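Local coordinates for 6-phosphogluconate dehydratase (PDB 2GP4), which catalyses the dehydration of 6-phosphogluconate to 2-keto-3-deoxy-6-phosphogluconate, a step of the Entner-Doudoroff pathway, and is captured here in an apo form lacking its iron-sulfur cluster, at residues Gln26-Arg31 / Ser344-Ala349; His326-Ala331 / Ile336-Asp341. One frame throughout, in Å; residues are numbered along the deposited sequence.

Interaction 1 (Gln26-Arg31 / Ser344-Ala349)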
ATOM      1  N   GLN A  26       0.055 -15.732  13.216  1.00 22.03           N
ATOM      2  CA  GLN A  26       0.700 -15.673  14.525  1.00 22.32           C
ATOM      3  C   GLN A  26       2.213 -15.836  14.391  1.00 21.95           C
ATOM      4  O   GLN A  26       2.978 -15.111  15.030  1.00 22.00           O
ATOM      5  CB  GLN A  26       0.118 -16.711  15.491  1.00 22.29           C
ATOM      6  CG  GLN A  26       0.571 -16.527  16.948  1.00 24.00           C
ATOM      7  CD  GLN A  26       0.241 -15.145  17.517  1.00 25.75           C
ATOM      8  OE1 GLN A  26       1.097 -14.254  17.549  1.00 26.60           O
ATOM      9  NE2 GLN A  26      -1.002 -14.964  17.959  1.00 25.68           N
ATOM     10  N   SER A  27       2.622 -16.773  13.537  1.00 21.44           N
ATOM     11  CA  SER A  27       4.029 -17.054  13.289  1.00 21.16           C
ATOM     12  C   SER A  27       4.770 -15.852  12.700  1.00 20.94           C
ATOM     13  O   SER A  27       5.859 -15.504  13.158  1.00 20.99           O
ATOM     14  CB  SER A  27       4.173 -18.259  12.357  1.00 21.09           C
ATOM     15  OG  SER A  27       5.525 -18.462  12.001  1.00 20.37           O
ATOM     16  N   VAL A  28       4.176 -15.239  11.680  1.00 20.41           N
ATOM     17  CA  VAL A  28       4.791 -14.123  10.979  1.00 20.20           C
ATOM     18  C   VAL A  28       4.858 -12.892  11.886  1.00 20.10           C
ATOM     19  O   VAL A  28       5.858 -12.183  11.891  1.00 20.01           O
ATOM     20  CB  VAL A  28       4.061 -13.823   9.636  1.00 20.34           C
ATOM     21  CG1 VAL A  28       4.574 -12.532   8.986  1.00 20.13           C
ATOM     22  CG2 VAL A  28       4.241 -14.988   8.677  1.00 20.01           C
ATOM     23  N   THR A  29       3.794 -12.669  12.658  1.00 19.99           N
ATOM     24  CA  THR A  29       3.754 -11.612  13.668  1.00 19.71           C
ATOM     25  C   THR A  29       4.889 -11.759  14.675  1.00 19.84           C
ATOM     26  O   THR A  29       5.626 -10.797  14.921  1.00 19.69           O
ATOM     27  CB  THR A  29       2.393 -11.568  14.410  1.00 19.68           C
ATOM     28  OG1 THR A  29       1.335 -11.366  13.465  1.00 19.17           O
ATOM     29  CG2 THR A  29       2.371 -10.448  15.435  1.00 19.02           C
ATOM     30  N   ASP A  30       5.034 -12.961  15.241  1.00 19.96           N
ATOM     31  CA  ASP A  30       6.110 -13.249  16.193  1.00 20.17           C
ATOM     32  C   ASP A  30       7.502 -13.018  15.595  1.00 19.92           C
ATOM     33  O   ASP A  30       8.407 -12.525  16.279  1.00 19.86           O
ATOM     34  CB  ASP A  30       6.021 -14.691  16.695  1.00 20.51           C
ATOM     35  CG  ASP A  30       4.797 -14.948  17.555  1.00 21.67           C
ATOM     36  OD1 ASP A  30       4.091 -13.986  17.939  1.00 22.65           O
ATOM     37  OD2 ASP A  30       4.546 -16.140  17.847  1.00 23.79           O
ATOM     38  N   ARG A  31       7.665 -13.388  14.327  1.00 19.60           N
ATOM     39  CA  ARG A  31       8.936 -13.210  13.630  1.00 19.55           C
ATOM     40  C   ARG A  31       9.289 -11.729  13.528  1.00 19.49           C
ATOM     41  O   ARG A  31      10.445 -11.350  13.724  1.00 19.61           O
ATOM     42  CB  ARG A  31       8.889 -13.841  12.238  1.00 19.23           C
ATOM     43  CG  ARG A  31      10.209 -13.753  11.473  1.00 19.71           C
ATOM     44  CD  ARG A  31      10.183 -14.600  10.209  1.00 20.37           C
ATOM     45  NE  ARG A  31       9.158 -14.135   9.272  1.00 20.52           N
ATOM     46  CZ  ARG A  31       8.806 -14.765   8.159  1.00 19.88           C
ATOM     47  NH1 ARG A  31       9.385 -15.912   7.823  1.00 21.69           N
ATOM     48  NH2 ARG A  31       7.869 -14.245   7.382  1.00 19.28           N
ATOM     49  N   SER A 344       4.807 -12.563   1.514  1.00 18.84           N
ATOM     50  CA  SER A 344       4.643 -13.777   0.724  1.00 18.89           C
ATOM     51  C   SER A 344       4.038 -14.910   1.553  1.00 19.12           C
ATOM     52  O   SER A 344       3.160 -15.629   1.075  1.00 19.11           O
ATOM     53  CB  SER A 344       6.000 -14.195   0.138  1.00 18.77           C
ATOM     54  OG  SER A 344       5.894 -15.303  -0.729  1.00 18.04           O
ATOM     55  N   GLU A 345       4.491 -15.046   2.797  1.00 19.05           N
ATOM     56  CA  GLU A 345       4.004 -16.106   3.682  1.00 19.44           C
ATOM     57  C   GLU A 345       2.624 -15.797   4.270  1.00 19.24           C
ATOM     58  O   GLU A 345       1.822 -16.710   4.492  1.00 19.26           O
ATOM     59  CB  GLU A 345       5.048 -16.462   4.757  1.00 19.20           C
ATOM     60  CG  GLU A 345       6.254 -17.197   4.157  1.00 19.68           C
ATOM     61  CD  GLU A 345       7.493 -17.248   5.043  1.00 20.43           C
ATOM     62  OE1 GLU A 345       7.415 -16.913   6.247  1.00 20.37           O
ATOM     63  OE2 GLU A 345       8.562 -17.648   4.515  1.00 21.82           O
ATOM     64  N   LEU A 346       2.342 -14.518   4.497  1.00 19.19           N
ATOM     65  CA  LEU A 346       1.006 -14.095   4.916  1.00 19.27           C
ATOM     66  C   LEU A 346      -0.002 -14.309   3.803  1.00 19.82           C
ATOM     67  O   LEU A 346      -1.124 -14.765   4.055  1.00 20.09           O
ATOM     68  CB  LEU A 346       0.987 -12.630   5.353  1.00 18.83           C
ATOM     69  CG  LEU A 346       1.566 -12.340   6.738  1.00 18.31           C
ATOM     70  CD1 LEU A 346       1.726 -10.856   6.951  1.00 16.69           C
ATOM     71  CD2 LEU A 346       0.716 -12.967   7.848  1.00 18.00           C
ATOM     72  N   SER A 347       0.409 -13.983   2.574  1.00 20.21           N
ATOM     73  CA  SER A 347      -0.440 -14.119   1.392  1.00 20.47           C
ATOM     74  C   SER A 347      -1.008 -15.532   1.269  1.00 20.86           C
ATOM     75  O   SER A 347      -2.190 -15.705   0.968  1.00 20.89           O
ATOM     76  CB  SER A 347       0.338 -13.744   0.131  1.00 20.44           C
ATOM     77  OG  SER A 347      -0.430 -13.959  -1.037  1.00 20.23           O
ATOM     78  N   ASP A 348      -0.163 -16.531   1.530  1.00 21.03           N
ATOM     79  CA  ASP A 348      -0.569 -17.934   1.484  1.00 21.43           C
ATOM     80  C   ASP A 348      -1.720 -18.272   2.430  1.00 21.40           C
ATOM     81  O   ASP A 348      -2.456 -19.230   2.187  1.00 21.42           O
ATOM     82  CB  ASP A 348       0.621 -18.847   1.784  1.00 21.59           C
ATOM     83  CG  ASP A 348       1.620 -18.895   0.654  1.00 22.05           C
ATOM     84  OD1 ASP A 348       1.308 -18.453  -0.475  1.00 22.53           O
ATOM     85  OD2 ASP A 348       2.735 -19.389   0.895  1.00 24.32           O
ATOM     86  N   ALA A 349      -1.870 -17.492   3.498  1.00 21.25           N
ATOM     87  CA  ALA A 349      -2.930 -17.732   4.479  1.00 21.31           C
ATOM     88  C   ALA A 349      -4.143 -16.798   4.343  1.00 21.49           C
ATOM     89  O   ALA A 349      -5.203 -17.077   4.897  1.00 21.49           O
ATOM     90  CB  ALA A 349      -2.367 -17.666   5.887  1.00 21.02           C
TER
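R31 and E345 form the polar half of this helix-to-helix contact through a salt bridge in which one carboxylate oxygen receives both terminal nitrogens. NH1 of R31 lies 2.7 Å from OE1 of E345, and NH2 of R31 reaches the same OE1 at 2.9 Å in a weaker, more bent hydrogen bond. The arginine thus offers the edge between its two terminal nitrogens, with CD of E345 near the guanidinium plane. NH1 arrives on the syn side of OE1, yet 22° out of the carboxylate plane, and the two flat groups are turned 41° against each other, so this is not the coplanar two-oxygen pairing. The arginine chain runs out extended from the backbone and then bends at chi3 (62°), which swings the guanidinium toward the neighbouring helix. NH2 also forms a salt bridge with D342. With R31 cut back to an alanine, E345 and D342 would probably both lose the positive charge they share.

The contact sets the N-terminal helix 23-51 against the short helix 340-347. The latter's serines also reach strand 440-445, at one edge of the mixed sheet: S344 OG and S347 OG accept backbone N-H groups of L442 and L440.

The apolar half pairs V28 with L346, whose CA atoms are 7.1 Å apart. CG1 of V28 rests 3.8 Å from CG of L346, and CB of V28 lies 3.9 Å from CD2 of L346, so the leucine fork lies obliquely across the valine's CB-CG1 side. CB of L346 does not aim at the opposing helix; its branched end makes the approach. CG2 of V28 meets the aliphatic base of E345 more loosely, 4.3 Å from its CB. I311 and L315 of helix 304-316 also pack on L346.

Interaction 2 (His326-Ala331 / Ile336-Asp341)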
ATOM      1  N   HIS A 326       4.971   1.229   1.134  1.00 24.30           N
ATOM      2  CA  HIS A 326       4.522   2.224   2.108  1.00 23.28           C
ATOM      3  C   HIS A 326       4.269   1.637   3.490  1.00 22.71           C
ATOM      4  O   HIS A 326       4.534   2.292   4.500  1.00 22.56           O
ATOM      5  CB  HIS A 326       3.265   2.953   1.613  1.00 23.39           C
ATOM      6  CG  HIS A 326       3.416   3.584   0.265  1.00 22.46           C
ATOM      7  ND1 HIS A 326       4.573   4.217  -0.138  1.00 22.46           N
ATOM      8  CD2 HIS A 326       2.548   3.695  -0.768  1.00 22.12           C
ATOM      9  CE1 HIS A 326       4.418   4.675  -1.367  1.00 22.33           C
ATOM     10  NE2 HIS A 326       3.196   4.377  -1.770  1.00 22.30           N
ATOM     11  N   ILE A 327       3.747   0.414   3.534  1.00 22.09           N
ATOM     12  CA  ILE A 327       3.536  -0.289   4.802  1.00 21.48           C
ATOM     13  C   ILE A 327       4.885  -0.517   5.479  1.00 20.97           C
ATOM     14  O   ILE A 327       5.022  -0.315   6.683  1.00 21.12           O
ATOM     15  CB  ILE A 327       2.798  -1.646   4.600  1.00 21.90           C
ATOM     16  CG1 ILE A 327       1.337  -1.417   4.184  1.00 21.47           C
ATOM     17  CG2 ILE A 327       2.898  -2.542   5.863  1.00 21.64           C
ATOM     18  CD1 ILE A 327       0.551  -2.707   3.913  1.00 21.18           C
ATOM     19  N   VAL A 328       5.873  -0.928   4.688  1.00 20.19           N
ATOM     20  CA  VAL A 328       7.231  -1.198   5.169  1.00 19.52           C
ATOM     21  C   VAL A 328       7.931   0.091   5.631  1.00 19.35           C
ATOM     22  O   VAL A 328       8.637   0.091   6.644  1.00 19.32           O
ATOM     23  CB  VAL A 328       8.070  -1.937   4.079  1.00 19.40           C
ATOM     24  CG1 VAL A 328       9.546  -2.012   4.452  1.00 18.88           C
ATOM     25  CG2 VAL A 328       7.521  -3.321   3.852  1.00 19.00           C
ATOM     26  N   ALA A 329       7.722   1.181   4.891  1.00 18.90           N
ATOM     27  CA  ALA A 329       8.273   2.486   5.254  1.00 18.71           C
ATOM     28  C   ALA A 329       7.619   3.062   6.508  1.00 18.71           C
ATOM     29  O   ALA A 329       8.298   3.653   7.357  1.00 18.75           O
ATOM     30  CB  ALA A 329       8.149   3.460   4.099  1.00 18.58           C
ATOM     31  N   ALA A 330       6.303   2.895   6.623  1.00 18.69           N
ATOM     32  CA  ALA A 330       5.581   3.364   7.811  1.00 18.54           C
ATOM     33  C   ALA A 330       6.029   2.589   9.040  1.00 18.37           C
ATOM     34  O   ALA A 330       6.325   3.184  10.072  1.00 18.25           O
ATOM     35  CB  ALA A 330       4.076   3.247   7.619  1.00 18.33           C
ATOM     36  N   ALA A 331       6.097   1.264   8.913  1.00 18.23           N
ATOM     37  CA  ALA A 331       6.500   0.398  10.020  1.00 18.24           C
ATOM     38  C   ALA A 331       7.930   0.686  10.488  1.00 18.21           C
ATOM     39  O   ALA A 331       8.191   0.733  11.691  1.00 17.92           O
ATOM     40  CB  ALA A 331       6.340  -1.074   9.645  1.00 18.07           C
ATOM     41  N   ILE A 336       9.635  -0.947  13.473  1.00 18.38           N
ATOM     42  CA  ILE A 336       9.149  -2.269  13.096  1.00 18.24           C
ATOM     43  C   ILE A 336       9.692  -2.679  11.731  1.00 17.98           C
ATOM     44  O   ILE A 336       9.518  -1.963  10.744  1.00 18.06           O
ATOM     45  CB  ILE A 336       7.600  -2.319  13.117  1.00 18.50           C
ATOM     46  CG1 ILE A 336       7.090  -1.960  14.520  1.00 19.11           C
ATOM     47  CG2 ILE A 336       7.097  -3.702  12.711  1.00 18.18           C
ATOM     48  CD1 ILE A 336       5.720  -1.309  14.553  1.00 19.85           C
ATOM     49  N   ILE A 337      10.354  -3.833  11.687  1.00 17.81           N
ATOM     50  CA  ILE A 337      11.010  -4.304  10.469  1.00 17.39           C
ATOM     51  C   ILE A 337      10.217  -5.429   9.806  1.00 17.56           C
ATOM     52  O   ILE A 337      10.105  -6.523  10.360  1.00 17.63           O
ATOM     53  CB  ILE A 337      12.468  -4.761  10.745  1.00 17.50           C
ATOM     54  CG1 ILE A 337      13.217  -3.696  11.564  1.00 17.09           C
ATOM     55  CG2 ILE A 337      13.186  -5.097   9.427  1.00 16.66           C
ATOM     56  CD1 ILE A 337      14.661  -4.039  11.918  1.00 16.91           C
ATOM     57  N   VAL A 338       9.676  -5.142   8.620  1.00 17.55           N
ATOM     58  CA  VAL A 338       8.898  -6.100   7.826  1.00 17.46           C
ATOM     59  C   VAL A 338       9.555  -6.300   6.453  1.00 17.50           C
ATOM     60  O   VAL A 338       9.965  -5.330   5.810  1.00 17.41           O
ATOM     61  CB  VAL A 338       7.430  -5.605   7.624  1.00 17.68           C
ATOM     62  CG1 VAL A 338       6.656  -6.514   6.671  1.00 18.00           C
ATOM     63  CG2 VAL A 338       6.693  -5.488   8.956  1.00 17.53           C
ATOM     64  N   ASN A 339       9.664  -7.549   6.003  1.00 17.52           N
ATOM     65  CA  ASN A 339      10.236  -7.827   4.679  1.00 17.53           C
ATOM     66  C   ASN A 339       9.289  -8.604   3.744  1.00 17.46           C
ATOM     67  O   ASN A 339       8.155  -8.898   4.112  1.00 17.52           O
ATOM     68  CB  ASN A 339      11.626  -8.490   4.796  1.00 17.39           C
ATOM     69  CG  ASN A 339      11.602  -9.835   5.533  1.00 18.60           C
ATOM     70  OD1 ASN A 339      12.609 -10.243   6.124  1.00 19.80           O
ATOM     71  ND2 ASN A 339      10.468 -10.530   5.495  1.00 19.04           N
ATOM     72  N   TRP A 340       9.763  -8.934   2.544  1.00 17.56           N
ATOM     73  CA  TRP A 340       8.954  -9.666   1.565  1.00 17.78           C
ATOM     74  C   TRP A 340       8.606 -11.092   1.970  1.00 17.94           C
ATOM     75  O   TRP A 340       7.609 -11.634   1.511  1.00 18.08           O
ATOM     76  CB  TRP A 340       9.592  -9.643   0.168  1.00 17.41           C
ATOM     77  CG  TRP A 340       9.521  -8.302  -0.496  1.00 16.80           C
ATOM     78  CD1 TRP A 340       8.671  -7.270  -0.185  1.00 16.44           C
ATOM     79  CD2 TRP A 340      10.309  -7.850  -1.602  1.00 16.83           C
ATOM     80  NE1 TRP A 340       8.891  -6.205  -1.020  1.00 15.98           N
ATOM     81  CE2 TRP A 340       9.885  -6.530  -1.904  1.00 16.67           C
ATOM     82  CE3 TRP A 340      11.336  -8.423  -2.365  1.00 16.01           C
ATOM     83  CZ2 TRP A 340      10.457  -5.777  -2.929  1.00 16.68           C
ATOM     84  CZ3 TRP A 340      11.901  -7.675  -3.387  1.00 16.50           C
ATOM     85  CH2 TRP A 340      11.459  -6.365  -3.660  1.00 16.78           C
ATOM     86  N   ASP A 341       9.419 -11.697   2.829  1.00 18.37           N
ATOM     87  CA  ASP A 341       9.091 -13.016   3.378  1.00 18.80           C
ATOM     88  C   ASP A 341       7.809 -12.940   4.210  1.00 18.89           C
ATOM     89  O   ASP A 341       7.015 -13.882   4.218  1.00 18.79           O
ATOM     90  CB  ASP A 341      10.225 -13.558   4.239  1.00 19.04           C
ATOM     91  CG  ASP A 341      11.540 -13.644   3.496  1.00 20.32           C
ATOM     92  OD1 ASP A 341      12.379 -12.739   3.676  1.00 22.46           O
ATOM     93  OD2 ASP A 341      11.746 -14.618   2.747  1.00 22.57           O
TER
HETATM   94  O   HOH W   1       9.628  -2.179   8.021  1.00 17.60           O
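V328 turns both of its methyls to the backbone carbonyl of V338 as helix 322-333 meets the extended segment that follows it. CG1 of V328 is 3.6 Å from V338 O and CG2 of V328 is 3.7 Å from the same atom, so the oxygen is nearly equidistant from the two branches. With CG1 anti to the backbone N (chi1 170°), CG2 is anti to the carbonyl carbon and comes to 4.3 Å from CG1 of V338, a looser apolar touch. One turn on, the methyl of A331 points toward the segment, with CB 3.5 Å from I336 O and 3.9 Å from CB of I336. V338 also directs its CB at the helix, but its CG2 only grazes the A331 methyl; I307 and I311 of helix 304-316 pack against V338.

The chain turns back through a backbone bond from I336 N to A331 O, 2.8 Å long with an N-H...O angle of 154°. The donor stands above the carbonyl plane, 43° out of it. This link to the fifth residue on, at the end of a helix, is consistent with the 6→1 bond of a Schellman motif. N339 occupies the N-cap position of helix 340-347.

A water bridges the two backbones, giving its protons to V328 O and I336 O and accepting from V338 N. It thereby serves three polar backbone atoms in a buried contact where direct pairing across the segments is limited to the I336-A331 bond, which implies that the water is an integral part of the junction.

Overall arrangement
Along the chain the order is 26-31, 326-331, 336-341, 344-349, so interaction 2 is nested inside the long loop closed by interaction 1. Their centres lie 13 Å apart, and both use helix 340-347: interaction 2 covers the approach to it and its first two residues, interaction 1 its later part. They also touch directly, R31 NH2 lying 3.3 Å from D341 O in a probable hydrogen bond. Helix 23-51 reaches both sites, since its I32 and S36 pack on I336, while helix 304-316 contributes I311 to each. The N-terminal helix is thereby joined to two successive helices, 322-333 and, past a short extended segment, 340-347, the second of which meets the sheet at strand 440-445.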